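Local coordinates for protein N-acetylmuramoyl-L-alanine amidase (Mycobacteroides abscessus, PDB 7AGL) that probably acts as a zinc-dependent amidase that cleaves the bond between N-acetylmuramic acid and L-alanine in mycobacterial peptidoglycan, at residues Trp56-Leu61 with Lys202-Val207. Residues are numbered along the deposited sequence; the frame is centred on the assembly and turned at random.
Sequences WNTVLL and KYAQAV
Thr-58, which faces Ala-204 across the groove between two helices, spends its hydroxyl within its own helix: OG1 is hydrogen-bonded to the carbonyl oxygen of Phe-54, one turn earlier. The torsion that sets OG1 beside the backbone N (chi1 -58°) leaves CG2 anti to that N and directed to helix 197-215, so the threonine offers its neighbour a methyl rather than a hydroxyl. Thr-58 CG2 lies 4.3 Å from Ala-204 CB and 4.2 Å from Tyr-203 CB, beyond which the tyrosine ring leads away from the contact. Ala-204 sits among Thr-58, Leu-61, Ile-62 and Gln-65 of helix 51-68. Its CB approaches CB of Leu-61 to 3.7 Å and also rests near the Thr-58 O atom. Leu-61 touches with this CB methylene, not with the end of its branch; its CG stands beside the backbone N, anti to the carbonyl carbon (chi1 -62°). The small alanine side chain is consistent with the close approach: Thr-58 CA and Ala-204 CA are 5.9 Å apart, and the segment axes pass at 8.7 Å, crossing at -52°, close to a preferred value of ridges-into-grooves packing. On its other side helix 51-68 meets the central sheet, where Val-59 touches Leu-12 and Pro-14 of strand 9-14; the same helix opens with the zinc ligand Glu-51. With the hydroxyl's bond kept inside helix 51-68, the direct contact is apolar, methyl and methylene carbons with one backbone oxygen nearby, and probably rests on dispersion and the burial of these carbons.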
loop_
_atom_site.group_PDB
_atom_site.type_symbol
_atom_site.label_atom_id
_atom_site.label_comp_id
_atom_site.label_asym_id
_atom_site.label_seq_id
_atom_site.Cartn_x
_atom_site.Cartn_y
_atom_site.Cartn_z
ATOM N N TRP A 56 -8.998 -1.422 -3.260
ATOM C CA TRP A 56 -9.314 -2.310 -4.377
ATOM C C TRP A 56 -9.400 -1.538 -5.694
ATOM O O TRP A 56 -8.726 -1.872 -6.675
ATOM C CB TRP A 56 -10.638 -3.021 -4.077
ATOM C CG TRP A 56 -11.191 -3.842 -5.203
ATOM C CD1 TRP A 56 -12.335 -3.600 -5.923
ATOM C CD2 TRP A 56 -10.655 -5.071 -5.705
ATOM N NE1 TRP A 56 -12.538 -4.613 -6.842
ATOM C CE2 TRP A 56 -11.510 -5.514 -6.735
ATOM C CE3 TRP A 56 -9.527 -5.836 -5.387
ATOM C CZ2 TRP A 56 -11.269 -6.692 -7.447
ATOM C CZ3 TRP A 56 -9.276 -6.971 -6.102
ATOM C CH2 TRP A 56 -10.153 -7.412 -7.109
ATOM N N ASN A 57 -10.223 -0.496 -5.729
ATOM C CA ASN A 57 -10.435 0.223 -6.977
ATOM C C ASN A 57 -9.178 0.959 -7.413
ATOM O O ASN A 57 -8.881 1.021 -8.609
ATOM C CB ASN A 57 -11.624 1.157 -6.822
ATOM C CG ASN A 57 -12.940 0.404 -7.006
ATOM O OD1 ASN A 57 -13.686 0.208 -6.067
ATOM N ND2 ASN A 57 -13.188 -0.063 -8.222
ATOM N N THR A 58 -8.413 1.511 -6.465
ATOM C CA THR A 58 -7.180 2.174 -6.872
ATOM C C THR A 58 -6.168 1.176 -7.418
ATOM O O THR A 58 -5.502 1.459 -8.421
ATOM C CB THR A 58 -6.610 2.973 -5.708
ATOM O OG1 THR A 58 -7.615 3.907 -5.288
ATOM C CG2 THR A 58 -5.355 3.745 -6.154
ATOM N N VAL A 59 -6.046 0.001 -6.785
ATOM C CA VAL A 59 -5.132 -1.022 -7.294
ATOM C C VAL A 59 -5.545 -1.474 -8.694
ATOM O O VAL A 59 -4.689 -1.703 -9.553
ATOM C CB VAL A 59 -5.033 -2.201 -6.307
ATOM C CG1 VAL A 59 -4.466 -3.447 -7.002
ATOM C CG2 VAL A 59 -4.144 -1.764 -5.109
ATOM N N LEU A 60 -6.852 -1.613 -8.954
ATOM C CA LEU A 60 -7.262 -2.009 -10.306
ATOM C C LEU A 60 -6.768 -1.005 -11.346
ATOM O O LEU A 60 -6.354 -1.388 -12.448
ATOM C CB LEU A 60 -8.785 -2.155 -10.403
ATOM C CG LEU A 60 -9.419 -3.255 -9.548
ATOM C CD1 LEU A 60 -10.908 -3.307 -9.826
ATOM C CD2 LEU A 60 -8.772 -4.593 -9.845
ATOM N N LEU A 61 -6.798 0.284 -11.006
ATOM C CA LEU A 61 -6.333 1.303 -11.939
ATOM C C LEU A 61 -4.818 1.259 -12.094
ATOM O O LEU A 61 -4.299 1.408 -13.208
ATOM C CB LEU A 61 -6.791 2.690 -11.472
ATOM C CG LEU A 61 -8.306 2.890 -11.411
ATOM C CD1 LEU A 61 -8.600 4.221 -10.740
ATOM C CD2 LEU A 61 -8.936 2.838 -12.811
ATOM N N LYS A 202 -6.008 9.755 -10.386
ATOM C CA LYS A 202 -4.824 10.571 -10.093
ATOM C C LYS A 202 -3.907 9.902 -9.069
ATOM O O LYS A 202 -2.679 9.935 -9.216
ATOM C CB LYS A 202 -5.242 11.953 -9.587
ATOM C CG LYS A 202 -5.656 12.918 -10.659
ATOM C CD LYS A 202 -5.787 14.303 -10.054
ATOM C CE LYS A 202 -4.846 15.295 -10.726
ATOM N NZ LYS A 202 -5.140 15.397 -12.181
ATOM N N TYR A 203 -4.476 9.332 -8.002
ATOM C CA TYR A 203 -3.665 8.539 -7.076
ATOM C C TYR A 203 -2.914 7.437 -7.809
ATOM O O TYR A 203 -1.713 7.227 -7.596
ATOM C CB TYR A 203 -4.548 7.903 -6.004
ATOM C CG TYR A 203 -4.993 8.804 -4.875
ATOM C CD1 TYR A 203 -4.102 9.666 -4.231
ATOM C CD2 TYR A 203 -6.310 8.766 -4.435
ATOM C CE1 TYR A 203 -4.522 10.472 -3.178
ATOM C CE2 TYR A 203 -6.733 9.556 -3.388
ATOM C CZ TYR A 203 -5.840 10.407 -2.761
ATOM O OH TYR A 203 -6.287 11.196 -1.722
ATOM N N ALA A 204 -3.623 6.700 -8.667
ATOM C CA ALA A 204 -3.004 5.555 -9.327
ATOM C C ALA A 204 -1.878 6.002 -10.249
ATOM O O ALA A 204 -0.811 5.379 -10.270
ATOM C CB ALA A 204 -4.059 4.760 -10.107
ATOM N N GLN A 205 -2.108 7.063 -11.036
ATOM C CA GLN A 205 -1.074 7.557 -11.948
ATOM C C GLN A 205 0.180 7.938 -11.184
ATOM O O GLN A 205 1.303 7.678 -11.641
ATOM C CB GLN A 205 -1.590 8.763 -12.727
ATOM C CG GLN A 205 -2.674 8.433 -13.708
ATOM C CD GLN A 205 -3.176 9.674 -14.398
ATOM O OE1 GLN A 205 -2.386 10.446 -14.959
ATOM N NE2 GLN A 205 -4.488 9.894 -14.343
ATOM N N ALA A 206 0.004 8.553 -10.013
ATOM C CA ALA A 206 1.147 8.997 -9.223
ATOM C C ALA A 206 1.931 7.807 -8.689
ATOM O O ALA A 206 3.164 7.802 -8.735
ATOM C CB ALA A 206 0.674 9.890 -8.076
ATOM N N VAL A 207 1.226 6.788 -8.181
ATOM C CA VAL A 207 1.895 5.565 -7.744
ATOM C C VAL A 207 2.651 4.932 -8.902
ATOM O O VAL A 207 3.804 4.499 -8.747
ATOM C CB VAL A 207 0.868 4.599 -7.131
ATOM C CG1 VAL A 207 1.492 3.216 -6.871
ATOM C CG2 VAL A 207 0.312 5.208 -5.835
#